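Polyguluronate lyase (Corynebacterium sp., PDB 1UAI) probably cleaves poly(alpha-L-guluronate) stretches of alginate by a lyase reaction and is built as a jellyroll beta-sandwich. Local coordinates at residues A[102-107]-A[211-216]; A[111-116]-A[192-197]; A[42-47]-A[55-60]. All blocks are in the same frame, centred on the assembly; numbering follows the deposited sequence.

Contact 1 (A[102-107]-A[211-216]); sequences AFNHLP and YGQVSL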
ATOM      1  N   ALA A 102       5.954   5.380   6.490  1.00  4.98           N
ATOM      2  CA  ALA A 102       7.220   5.948   6.073  1.00  4.95           C
ATOM      3  C   ALA A 102       7.792   5.030   5.005  1.00  5.11           C
ATOM      4  O   ALA A 102       7.659   3.806   5.092  1.00  5.31           O
ATOM      5  CB  ALA A 102       8.187   6.039   7.250  1.00  6.03           C
ATOM      6  N   PHE A 103       8.390   5.623   3.977  1.00  4.85           N
ATOM      7  CA  PHE A 103       9.046   4.850   2.928  1.00  5.06           C
ATOM      8  C   PHE A 103      10.463   4.687   3.488  1.00  4.85           C
ATOM      9  O   PHE A 103      11.108   5.682   3.834  1.00  6.00           O
ATOM     10  CB  PHE A 103       9.076   5.636   1.613  1.00  4.51           C
ATOM     11  CG  PHE A 103       7.719   5.838   0.987  1.00  4.32           C
ATOM     12  CD1 PHE A 103       7.162   4.866   0.158  1.00  5.09           C
ATOM     13  CD2 PHE A 103       7.001   7.009   1.218  1.00  4.48           C
ATOM     14  CE1 PHE A 103       5.912   5.061  -0.433  1.00  5.01           C
ATOM     15  CE2 PHE A 103       5.753   7.210   0.633  1.00  5.59           C
ATOM     16  CZ  PHE A 103       5.209   6.235  -0.195  1.00  6.04           C
ATOM     17  N   ASN A 104      10.943   3.450   3.578  1.00  5.49           N
ATOM     18  CA  ASN A 104      12.263   3.179   4.153  1.00  5.94           C
ATOM     19  C   ASN A 104      13.371   2.844   3.171  1.00  6.27           C
ATOM     20  O   ASN A 104      14.545   3.083   3.452  1.00  7.07           O
ATOM     21  CB  ASN A 104      12.207   1.987   5.117  1.00  6.03           C
ATOM     22  CG  ASN A 104      11.094   2.079   6.132  1.00  5.95           C
ATOM     23  OD1 ASN A 104      10.291   1.149   6.257  1.00  6.26           O
ATOM     24  ND2 ASN A 104      11.047   3.176   6.880  1.00  6.89           N
ATOM     25  N   HIS A 105      13.007   2.278   2.030  1.00  5.83           N
ATOM     26  CA  HIS A 105      14.013   1.824   1.085  1.00  6.36           C
ATOM     27  C   HIS A 105      13.432   1.834  -0.316  1.00  5.62           C
ATOM     28  O   HIS A 105      12.242   1.580  -0.503  1.00  5.79           O
ATOM     29  CB  HIS A 105      14.409   0.399   1.495  1.00  7.17           C
ATOM     30  CG  HIS A 105      15.800   0.001   1.110  1.00  7.18           C
ATOM     31  ND1 HIS A 105      16.110  -0.527  -0.125  1.00  7.72           N
ATOM     32  CD2 HIS A 105      16.952   0.004   1.819  1.00  8.61           C
ATOM     33  CE1 HIS A 105      17.394  -0.835  -0.157  1.00  8.87           C
ATOM     34  NE2 HIS A 105      17.928  -0.524   1.010  1.00  9.72           N
ATOM     35  N   LEU A 106      14.281   2.113  -1.298  1.00  5.83           N
ATOM     36  CA  LEU A 106      13.854   2.165  -2.687  1.00  5.96           C
ATOM     37  C   LEU A 106      14.712   1.266  -3.557  1.00  6.11           C
ATOM     38  O   LEU A 106      15.894   1.061  -3.281  1.00  6.48           O
ATOM     39  CB  LEU A 106      13.951   3.598  -3.211  1.00  6.46           C
ATOM     40  CG  LEU A 106      13.009   4.617  -2.570  1.00  5.86           C
ATOM     41  CD1 LEU A 106      13.397   6.022  -2.996  1.00  6.76           C
ATOM     42  CD2 LEU A 106      11.574   4.304  -2.971  1.00  7.33           C
ATOM     43  N   PRO A 107      14.125   0.709  -4.622  1.00  6.63           N
ATOM     44  CA  PRO A 107      14.903  -0.159  -5.506  1.00  6.62           C
ATOM     45  C   PRO A 107      15.922   0.663  -6.291  1.00  7.31           C
ATOM     46  O   PRO A 107      15.790   1.884  -6.422  1.00  7.33           O
ATOM     47  CB  PRO A 107      13.837  -0.789  -6.401  1.00  9.34           C
ATOM     48  CG  PRO A 107      12.762   0.258  -6.444  1.00  9.71           C
ATOM     49  CD  PRO A 107      12.708   0.752  -5.024  1.00  6.54           C
ATOM     50  N   TYR A 211      15.336  -3.681  -3.087  1.00  5.88           N
ATOM     51  CA  TYR A 211      13.922  -3.632  -2.743  1.00  5.91           C
ATOM     52  C   TYR A 211      13.328  -2.307  -2.305  1.00  5.25           C
ATOM     53  O   TYR A 211      14.029  -1.333  -2.025  1.00  5.53           O
ATOM     54  CB  TYR A 211      13.685  -4.637  -1.612  1.00  5.81           C
ATOM     55  CG  TYR A 211      14.457  -4.296  -0.341  1.00  6.39           C
ATOM     56  CD1 TYR A 211      13.950  -3.387   0.592  1.00  6.69           C
ATOM     57  CD2 TYR A 211      15.706  -4.867  -0.086  1.00  7.28           C
ATOM     58  CE1 TYR A 211      14.666  -3.059   1.749  1.00  7.24           C
ATOM     59  CE2 TYR A 211      16.430  -4.544   1.064  1.00  7.51           C
ATOM     60  CZ  TYR A 211      15.905  -3.642   1.977  1.00  7.63           C
ATOM     61  OH  TYR A 211      16.617  -3.334   3.116  1.00  9.28           O
ATOM     62  N   GLY A 212      12.002  -2.317  -2.241  1.00  5.80           N
ATOM     63  CA  GLY A 212      11.251  -1.185  -1.756  1.00  4.94           C
ATOM     64  C   GLY A 212      10.695  -1.645  -0.417  1.00  4.74           C
ATOM     65  O   GLY A 212      10.355  -2.822  -0.248  1.00  5.02           O
ATOM     66  N   GLN A 213      10.624  -0.736   0.548  1.00  4.28           N
ATOM     67  CA  GLN A 213      10.095  -1.072   1.863  1.00  5.13           C
ATOM     68  C   GLN A 213       9.336   0.104   2.446  1.00  4.40           C
ATOM     69  O   GLN A 213       9.753   1.256   2.312  1.00  4.75           O
ATOM     70  CB  GLN A 213      11.220  -1.468   2.823  1.00  4.89           C
ATOM     71  CG  GLN A 213      10.739  -1.737   4.248  1.00  5.23           C
ATOM     72  CD  GLN A 213      11.847  -2.239   5.150  1.00  6.38           C
ATOM     73  OE1 GLN A 213      12.441  -3.285   4.894  1.00  6.90           O
ATOM     74  NE2 GLN A 213      12.132  -1.494   6.210  1.00  6.81           N
ATOM     75  N   VAL A 214       8.216  -0.211   3.087  1.00  4.98           N
ATOM     76  CA  VAL A 214       7.359   0.773   3.729  1.00  4.63           C
ATOM     77  C   VAL A 214       7.022   0.270   5.131  1.00  4.94           C
ATOM     78  O   VAL A 214       6.836  -0.930   5.336  1.00  5.91           O
ATOM     79  CB  VAL A 214       6.028   0.951   2.951  1.00  5.46           C
ATOM     80  CG1 VAL A 214       5.065   1.821   3.742  1.00  7.71           C
ATOM     81  CG2 VAL A 214       6.296   1.560   1.588  1.00  5.92           C
ATOM     82  N   SER A 215       6.958   1.186   6.091  1.00  5.22           N
ATOM     83  CA  SER A 215       6.589   0.843   7.459  1.00  5.55           C
ATOM     84  C   SER A 215       5.261   1.535   7.733  1.00  5.62           C
ATOM     85  O   SER A 215       5.117   2.739   7.510  1.00  5.72           O
ATOM     86  CB  SER A 215       7.649   1.318   8.455  1.00  6.27           C
ATOM     87  OG  SER A 215       8.812   0.509   8.386  1.00  7.28           O
ATOM     88  N   LEU A 216       4.292   0.757   8.203  1.00  5.10           N
ATOM     89  CA  LEU A 216       2.953   1.254   8.490  1.00  4.78           C
ATOM     90  C   LEU A 216       2.740   1.306  10.000  1.00  5.12           C
ATOM     91  O   LEU A 216       2.825   0.287  10.688  1.00  5.40           O
ATOM     92  CB  LEU A 216       1.937   0.326   7.827  1.00  5.51           C
ATOM     93  CG  LEU A 216       0.473   0.746   7.716  1.00  6.37           C
ATOM     94  CD1 LEU A 216       0.364   2.088   7.012  1.00  7.55           C
ATOM     95  CD2 LEU A 216      -0.289  -0.322   6.942  1.00  6.02           C
TER
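The imidazole of H105 lies over one face of the phenol ring of Y211 in an offset stack, with ring centroids 4.0 Å apart and planes only 19° from parallel. Y211 CE1 comes nearest, 3.3 Å from H105 CG. The same imidazole is fixed in its rotation by a hydrogen bond from H105 ND1 to Y211 O, 2.9 Å long, with the carbonyl oxygen at the ring edge and in its plane. Y211 can take part because its CG sits between its own N and carbonyl carbon (chi1 63°), which swings the ring back over H105. Histidine suits the place by offering a flat surface and an N-H together.

Beside this pair, N104 OD1 accepts two bonds: S215 OG gives a short one of 2.7 Å, and Q213 NE2 a longer one of 3.2 Å from above the carbonyl plane. The two amide planes are 79° apart. In the second shell, N104 ND2 donates a hydrogen bond to N155 OD1, and R57 holds Q213 OE1, bonding through NE while it forms a cation-pi contact with Y211. On the other face, F103 CD1 packs against V214 CG2 at 3.7 Å, and both side chains touch L113 of the opposing sheet.

N104 N bonds to Q213 O at 2.8 Å, whereas H105 N reaches that oxygen only weakly. With N104 and H105 both facing Q213, this is a classic beta bulge in an antiparallel jellyroll sheet.

Contact 2 (A[111-116]-A[192-197]); sequences PHLVGA and AGAYTQ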
ATOM      1  N   PRO A 111      13.914   4.050  -8.656  1.00  6.77           N
ATOM      2  CA  PRO A 111      13.510   4.197  -7.252  1.00  6.25           C
ATOM      3  C   PRO A 111      12.057   4.611  -7.059  1.00  5.45           C
ATOM      4  O   PRO A 111      11.774   5.669  -6.490  1.00  5.94           O
ATOM      5  CB  PRO A 111      14.489   5.244  -6.741  1.00  7.48           C
ATOM      6  CG  PRO A 111      14.591   6.166  -7.917  1.00  8.49           C
ATOM      7  CD  PRO A 111      14.704   5.216  -9.099  1.00  7.98           C
ATOM      8  N   HIS A 112      11.144   3.754  -7.509  1.00  5.47           N
ATOM      9  CA  HIS A 112       9.712   4.021  -7.446  1.00  5.16           C
ATOM     10  C   HIS A 112       8.998   3.040  -6.519  1.00  4.68           C
ATOM     11  O   HIS A 112       9.176   1.826  -6.628  1.00  5.34           O
ATOM     12  CB  HIS A 112       9.119   3.931  -8.851  1.00  5.82           C
ATOM     13  CG  HIS A 112       9.733   4.879  -9.837  1.00  6.26           C
ATOM     14  ND1 HIS A 112       9.370   4.898 -11.166  1.00  7.78           N
ATOM     15  CD2 HIS A 112      10.671   5.845  -9.689  1.00  6.68           C
ATOM     16  CE1 HIS A 112      10.056   5.835 -11.795  1.00  6.99           C
ATOM     17  NE2 HIS A 112      10.852   6.425 -10.922  1.00  7.16           N
ATOM     18  N   LEU A 113       8.154   3.571  -5.639  1.00  4.46           N
ATOM     19  CA  LEU A 113       7.457   2.751  -4.658  1.00  4.05           C
ATOM     20  C   LEU A 113       6.099   3.345  -4.281  1.00  4.18           C
ATOM     21  O   LEU A 113       5.992   4.542  -4.015  1.00  4.85           O
ATOM     22  CB  LEU A 113       8.353   2.634  -3.421  1.00  5.14           C
ATOM     23  CG  LEU A 113       7.875   1.907  -2.167  1.00  4.65           C
ATOM     24  CD1 LEU A 113       7.504   0.470  -2.491  1.00  5.37           C
ATOM     25  CD2 LEU A 113       8.981   1.954  -1.124  1.00  5.35           C
ATOM     26  N   VAL A 114       5.069   2.502  -4.252  1.00  3.97           N
ATOM     27  CA  VAL A 114       3.713   2.933  -3.908  1.00  5.09           C
ATOM     28  C   VAL A 114       3.374   2.458  -2.488  1.00  4.39           C
ATOM     29  O   VAL A 114       3.547   1.279  -2.163  1.00  5.30           O
ATOM     30  CB  VAL A 114       2.701   2.372  -4.937  1.00  4.54           C
ATOM     31  CG1 VAL A 114       1.276   2.585  -4.461  1.00  4.83           C
ATOM     32  CG2 VAL A 114       2.917   3.057  -6.280  1.00  5.98           C
ATOM     33  N   GLY A 115       2.888   3.375  -1.649  1.00  3.78           N
ATOM     34  CA  GLY A 115       2.593   3.036  -0.264  1.00  4.21           C
ATOM     35  C   GLY A 115       1.147   2.987   0.200  1.00  3.66           C
ATOM     36  O   GLY A 115       0.872   2.536   1.312  1.00  4.25           O
ATOM     37  N   ALA A 116       0.226   3.463  -0.626  1.00  3.97           N
ATOM     38  CA  ALA A 116      -1.188   3.428  -0.285  1.00  4.45           C
ATOM     39  C   ALA A 116      -1.981   3.721  -1.538  1.00  4.45           C
ATOM     40  O   ALA A 116      -1.513   4.446  -2.419  1.00  4.63           O
ATOM     41  CB  ALA A 116      -1.508   4.459   0.790  1.00  5.63           C
ATOM     42  N   ALA A 192      -2.726  -0.690   1.290  1.00  4.16           N
ATOM     43  CA  ALA A 192      -1.623  -0.026   1.978  1.00  4.42           C
ATOM     44  C   ALA A 192      -0.497  -1.028   2.191  1.00  4.09           C
ATOM     45  O   ALA A 192      -0.747  -2.180   2.539  1.00  4.63           O
ATOM     46  CB  ALA A 192      -2.088   0.537   3.315  1.00  6.03           C
ATOM     47  N   GLY A 193       0.737  -0.582   1.976  1.00  4.83           N
ATOM     48  CA  GLY A 193       1.887  -1.454   2.139  1.00  4.17           C
ATOM     49  C   GLY A 193       3.016  -1.034   1.218  1.00  4.47           C
ATOM     50  O   GLY A 193       3.220   0.158   0.990  1.00  6.58           O
ATOM     51  N   ALA A 194       3.750  -2.010   0.688  1.00  4.52           N
ATOM     52  CA  ALA A 194       4.860  -1.735  -0.219  1.00  4.74           C
ATOM     53  C   ALA A 194       4.625  -2.374  -1.582  1.00  4.36           C
ATOM     54  O   ALA A 194       4.714  -3.593  -1.731  1.00  5.93           O
ATOM     55  CB  ALA A 194       6.164  -2.253   0.377  1.00  5.56           C
ATOM     56  N   TYR A 195       4.316  -1.545  -2.572  1.00  4.75           N
ATOM     57  CA  TYR A 195       4.088  -2.015  -3.935  1.00  4.64           C
ATOM     58  C   TYR A 195       5.244  -1.418  -4.737  1.00  4.55           C
ATOM     59  O   TYR A 195       5.208  -0.262  -5.158  1.00  5.08           O
ATOM     60  CB  TYR A 195       2.722  -1.519  -4.417  1.00  5.59           C
ATOM     61  CG  TYR A 195       2.298  -1.968  -5.796  1.00  5.08           C
ATOM     62  CD1 TYR A 195       2.836  -3.109  -6.394  1.00  6.02           C
ATOM     63  CD2 TYR A 195       1.313  -1.266  -6.486  1.00  6.30           C
ATOM     64  CE1 TYR A 195       2.400  -3.534  -7.651  1.00  6.57           C
ATOM     65  CE2 TYR A 195       0.870  -1.682  -7.735  1.00  7.77           C
ATOM     66  CZ  TYR A 195       1.415  -2.815  -8.311  1.00  7.93           C
ATOM     67  OH  TYR A 195       0.966  -3.231  -9.544  1.00  9.57           O
ATOM     68  N   THR A 196       6.289  -2.221  -4.909  1.00  5.30           N
ATOM     69  CA  THR A 196       7.507  -1.804  -5.588  1.00  4.90           C
ATOM     70  C   THR A 196       7.355  -1.705  -7.098  1.00  4.94           C
ATOM     71  O   THR A 196       7.105  -2.699  -7.776  1.00  5.87           O
ATOM     72  CB  THR A 196       8.646  -2.763  -5.206  1.00  5.58           C
ATOM     73  OG1 THR A 196       8.795  -2.743  -3.779  1.00  5.55           O
ATOM     74  CG2 THR A 196       9.959  -2.355  -5.862  1.00  6.90           C
ATOM     75  N   GLN A 197       7.523  -0.492  -7.616  1.00  5.55           N
ATOM     76  CA  GLN A 197       7.371  -0.232  -9.039  1.00  5.64           C
ATOM     77  C   GLN A 197       8.637  -0.470  -9.850  1.00  5.49           C
ATOM     78  O   GLN A 197       9.094   0.396 -10.599  1.00  6.45           O
ATOM     79  CB  GLN A 197       6.870   1.197  -9.250  1.00  5.81           C
ATOM     80  CG  GLN A 197       5.588   1.521  -8.487  1.00  6.86           C
ATOM     81  CD  GLN A 197       4.459   0.563  -8.802  1.00  8.21           C
ATOM     82  OE1 GLN A 197       4.031  -0.215  -7.947  1.00  9.76           O
ATOM     83  NE2 GLN A 197       3.973   0.608 -10.034  1.00  9.48           N
TER
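L113 and T196 cross at a slant on one face of an antiparallel strand pair belonging to the jellyroll beta-sandwich, while V114 and Y195 share the other face. L113 holds CG anti to its backbone N (chi1 176°), and CD1 bends back to the partner strand, 3.7 Å from T196 OG1 and 4.2 Å from A194 CB. A branched leucine fills this buried interface well, since its other neighbours are F103 and V214 of the opposing sheet and L106 of the loop that follows strand 95-105. T196 OG1 bonds to A58 O of the opposing sheet, so threonine joins the two layers through a polar atom.

On the reverse face the V114 and Y195 side chains start side by side, CB to CB 3.9 Å, but the tyrosine ring then leads away toward Y70 and R72, the latter making a cation-pi contact. V114 CG2 turns instead to Q197, meeting CG at 3.8 Å. The backbone of this pair is closed by bonds in both directions, V114 N to Y195 O and Y195 N to V114 O.

Past V114 the register slips by one residue, a beta bulge, and the chain turns a corner at G193. The backbone angles of G193 would press any CB against the preceding carbonyl oxygen, so glycine belongs here. Its N-H points straight at G115 O, 3.2 Å from G193 N, though from well above the carbonyl plane, and G115 CA in return lies 3.2 Å from G193 O, a CA-H...O contact.

Contact 3 (A[42-47]-A[55-60]); sequences APWFQV and QFRAAV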
ATOM      1  N   ALA A  42       9.293 -12.947   7.646  1.00  7.88           N
ATOM      2  CA  ALA A  42      10.416 -12.024   7.551  1.00  7.94           C
ATOM      3  C   ALA A  42      11.190 -12.226   6.256  1.00  7.36           C
ATOM      4  O   ALA A  42      11.413 -13.358   5.828  1.00  8.87           O
ATOM      5  CB  ALA A  42      11.345 -12.210   8.748  1.00  9.76           C
ATOM      6  N   PRO A  43      11.639 -11.129   5.627  1.00  6.52           N
ATOM      7  CA  PRO A  43      11.484  -9.724   6.025  1.00  5.97           C
ATOM      8  C   PRO A  43      10.323  -9.019   5.320  1.00  5.54           C
ATOM      9  O   PRO A  43      10.113  -7.822   5.514  1.00  6.33           O
ATOM     10  CB  PRO A  43      12.813  -9.125   5.604  1.00  7.46           C
ATOM     11  CG  PRO A  43      13.028  -9.803   4.274  1.00  7.96           C
ATOM     12  CD  PRO A  43      12.658 -11.252   4.566  1.00  7.59           C
ATOM     13  N   TRP A  44       9.569  -9.764   4.519  1.00  5.63           N
ATOM     14  CA  TRP A  44       8.485  -9.194   3.719  1.00  5.02           C
ATOM     15  C   TRP A  44       7.268  -8.631   4.439  1.00  4.90           C
ATOM     16  O   TRP A  44       6.688  -7.642   3.991  1.00  4.81           O
ATOM     17  CB  TRP A  44       8.009 -10.231   2.699  1.00  5.87           C
ATOM     18  CG  TRP A  44       9.109 -11.108   2.197  1.00  6.76           C
ATOM     19  CD1 TRP A  44       9.205 -12.459   2.342  1.00  7.22           C
ATOM     20  CD2 TRP A  44      10.297 -10.691   1.512  1.00  7.66           C
ATOM     21  NE1 TRP A  44      10.381 -12.914   1.792  1.00  8.42           N
ATOM     22  CE2 TRP A  44      11.070 -11.848   1.275  1.00  8.71           C
ATOM     23  CE3 TRP A  44      10.784  -9.451   1.078  1.00  8.51           C
ATOM     24  CZ2 TRP A  44      12.307 -11.804   0.623  1.00  9.65           C
ATOM     25  CZ3 TRP A  44      12.015  -9.405   0.428  1.00 10.02           C
ATOM     26  CH2 TRP A  44      12.761 -10.576   0.208  1.00 10.06           C
ATOM     27  N   PHE A  45       6.873  -9.264   5.537  1.00  4.46           N
ATOM     28  CA  PHE A  45       5.696  -8.847   6.290  1.00  4.99           C
ATOM     29  C   PHE A  45       5.930  -9.255   7.738  1.00  4.82           C
ATOM     30  O   PHE A  45       5.705 -10.403   8.114  1.00  5.57           O
ATOM     31  CB  PHE A  45       4.466  -9.559   5.720  1.00  4.73           C
ATOM     32  CG  PHE A  45       3.186  -9.239   6.436  1.00  4.86           C
ATOM     33  CD1 PHE A  45       2.642  -7.960   6.385  1.00  4.46           C
ATOM     34  CD2 PHE A  45       2.512 -10.227   7.149  1.00  5.20           C
ATOM     35  CE1 PHE A  45       1.442  -7.669   7.034  1.00  5.10           C
ATOM     36  CE2 PHE A  45       1.313  -9.946   7.801  1.00  5.69           C
ATOM     37  CZ  PHE A  45       0.777  -8.664   7.741  1.00  5.94           C
ATOM     38  N   GLN A  46       6.372  -8.301   8.548  1.00  4.84           N
ATOM     39  CA  GLN A  46       6.696  -8.580   9.939  1.00  5.09           C
ATOM     40  C   GLN A  46       6.598  -7.315  10.774  1.00  4.94           C
ATOM     41  O   GLN A  46       6.495  -6.214  10.242  1.00  4.94           O
ATOM     42  CB  GLN A  46       8.139  -9.080  10.026  1.00  5.98           C
ATOM     43  CG  GLN A  46       9.143  -8.020   9.561  1.00  6.82           C
ATOM     44  CD  GLN A  46      10.582  -8.370   9.878  1.00  7.50           C
ATOM     45  OE1 GLN A  46      11.217  -9.156   9.174  1.00  9.07           O
ATOM     46  NE2 GLN A  46      11.107  -7.787  10.950  1.00  9.39           N
ATOM     47  N   VAL A  47       6.622  -7.479  12.091  1.00  5.25           N
ATOM     48  CA  VAL A  47       6.636  -6.321  12.973  1.00  5.21           C
ATOM     49  C   VAL A  47       8.067  -5.807  12.804  1.00  5.26           C
ATOM     50  O   VAL A  47       8.997  -6.606  12.666  1.00  6.19           O
ATOM     51  CB  VAL A  47       6.423  -6.717  14.451  1.00  5.64           C
ATOM     52  CG1 VAL A  47       6.614  -5.501  15.352  1.00  5.67           C
ATOM     53  CG2 VAL A  47       5.032  -7.294  14.637  1.00  6.10           C
ATOM     54  N   GLN A  55       6.437  -3.763   9.001  1.00  4.84           N
ATOM     55  CA  GLN A  55       7.381  -3.644   7.902  1.00  4.81           C
ATOM     56  C   GLN A  55       6.887  -4.446   6.702  1.00  4.40           C
ATOM     57  O   GLN A  55       6.602  -5.641   6.820  1.00  5.31           O
ATOM     58  CB  GLN A  55       8.749  -4.172   8.341  1.00  5.68           C
ATOM     59  CG  GLN A  55       9.755  -4.360   7.216  1.00  6.18           C
ATOM     60  CD  GLN A  55      11.102  -4.814   7.736  1.00  6.32           C
ATOM     61  OE1 GLN A  55      11.728  -4.122   8.538  1.00  8.26           O
ATOM     62  NE2 GLN A  55      11.554  -5.982   7.291  1.00  6.61           N
ATOM     63  N   PHE A  56       6.773  -3.770   5.561  1.00  4.29           N
ATOM     64  CA  PHE A  56       6.359  -4.389   4.303  1.00  4.53           C
ATOM     65  C   PHE A  56       7.541  -4.228   3.354  1.00  4.63           C
ATOM     66  O   PHE A  56       8.013  -3.110   3.135  1.00  5.02           O
ATOM     67  CB  PHE A  56       5.165  -3.657   3.692  1.00  4.71           C
ATOM     68  CG  PHE A  56       3.890  -3.798   4.468  1.00  4.56           C
ATOM     69  CD1 PHE A  56       3.002  -4.832   4.190  1.00  4.89           C
ATOM     70  CD2 PHE A  56       3.552  -2.866   5.443  1.00  4.82           C
ATOM     71  CE1 PHE A  56       1.790  -4.932   4.869  1.00  5.46           C
ATOM     72  CE2 PHE A  56       2.344  -2.957   6.129  1.00  5.42           C
ATOM     73  CZ  PHE A  56       1.459  -3.992   5.839  1.00  5.05           C
ATOM     74  N   ARG A  57       8.020  -5.332   2.792  1.00  4.58           N
ATOM     75  CA  ARG A  57       9.147  -5.276   1.869  1.00  4.68           C
ATOM     76  C   ARG A  57       8.876  -6.123   0.636  1.00  4.53           C
ATOM     77  O   ARG A  57       8.366  -7.237   0.741  1.00  4.77           O
ATOM     78  CB  ARG A  57      10.428  -5.770   2.552  1.00  4.95           C
ATOM     79  CG  ARG A  57      11.664  -5.703   1.655  1.00  6.00           C
ATOM     80  CD  ARG A  57      12.908  -6.290   2.316  1.00  5.98           C
ATOM     81  NE  ARG A  57      13.273  -5.578   3.536  1.00  6.48           N
ATOM     82  CZ  ARG A  57      14.351  -5.853   4.265  1.00  6.18           C
ATOM     83  NH1 ARG A  57      15.173  -6.826   3.890  1.00  7.36           N
ATOM     84  NH2 ARG A  57      14.603  -5.163   5.368  1.00  7.59           N
ATOM     85  N   ALA A  58       9.209  -5.580  -0.533  1.00  5.05           N
ATOM     86  CA  ALA A  58       9.044  -6.287  -1.797  1.00  4.70           C
ATOM     87  C   ALA A  58      10.248  -5.973  -2.680  1.00  4.29           C
ATOM     88  O   ALA A  58      10.476  -4.820  -3.056  1.00  4.99           O
ATOM     89  CB  ALA A  58       7.751  -5.863  -2.489  1.00  5.50           C
ATOM     90  N   ALA A  59      11.022  -7.010  -2.992  1.00  4.76           N
ATOM     91  CA  ALA A  59      12.218  -6.876  -3.819  1.00  5.07           C
ATOM     92  C   ALA A  59      11.878  -6.964  -5.301  1.00  5.58           C
ATOM     93  O   ALA A  59      10.849  -7.518  -5.678  1.00  5.61           O
ATOM     94  CB  ALA A  59      13.231  -7.951  -3.445  1.00  6.27           C
ATOM     95  N   VAL A  60      12.761  -6.434  -6.142  1.00  5.61           N
ATOM     96  CA  VAL A  60      12.523  -6.420  -7.580  1.00  5.81           C
ATOM     97  C   VAL A  60      12.371  -7.793  -8.226  1.00  5.94           C
ATOM     98  O   VAL A  60      11.787  -7.910  -9.304  1.00  6.40           O
ATOM     99  CB  VAL A  60      13.636  -5.637  -8.323  1.00  6.45           C
ATOM    100  CG1 VAL A  60      13.724  -4.222  -7.766  1.00  6.50           C
ATOM    101  CG2 VAL A  60      14.975  -6.355  -8.193  1.00  6.79           C
TER
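R57 leaves its strand and runs past the rim of W44 to the ring of P43. CG is anti to the backbone N (chi1 -178°), which carries the chain across toward segment 42-47. CB lies 3.6 Å from P43 O. CG and CD pass alongside the indole, CD being 3.8 Å from W44 CZ3, with guanidinium and indole planes 82° apart. A bend at chi3 then brings the head group beside proline: P43 CB stands over one guanidinium face, and NH1 lies 3.7 Å from P43 CG. NE bonds instead to Q213 OE1, and the group also makes a cation-pi contact with Y211. Arginine thus supplies aliphatic length beside the indole, a flat face for P43, and a charged end for Q213 and Y211.

P43, preceded by a cis peptide, lays its CD over the W44 ring and turns its carbonyl to Q55. Q55 NE2 donates to P43 O at 2.9 Å, nearly straight and on a lone pair in the carbonyl plane. Q46 stacks its amide against that of Q55, planes 22° apart, while its own NE2 is held by V47 O. On the buried face, F56 CE1 approaches the edge of F45 at 3.5 Å from CD1.

The hairpin therefore has two characters: the face carrying F45 and F56 is apolar and buried against strands 16-20 and 72-79, whereas its outer face is tied by amides and an arginine whose positive charge is probably stabilised by the Y211 ring and the carbonyl oxygen of the Q213 amide.

In the fold
Contact 3 comes first along the chain, closing the hairpin of strands 45-47 and 54-59 before either of the others opens; contact 2 then lies within the span bridged by contact 1. Contacts 1 and 3, with centres about 9 Å apart, belong to one seven-stranded antiparallel sheet, where strand 54-59 neighbours strand 211-223, and R57 reaches Q213 between them. Contact 2 belongs to the larger sheet, its centre about 7 Å from that of contact 1 and 12 Å from that of contact 3. L113 packs against contact 1 and T196 bonds to A58, so the three contacts together join both layers of the jellyroll sandwich.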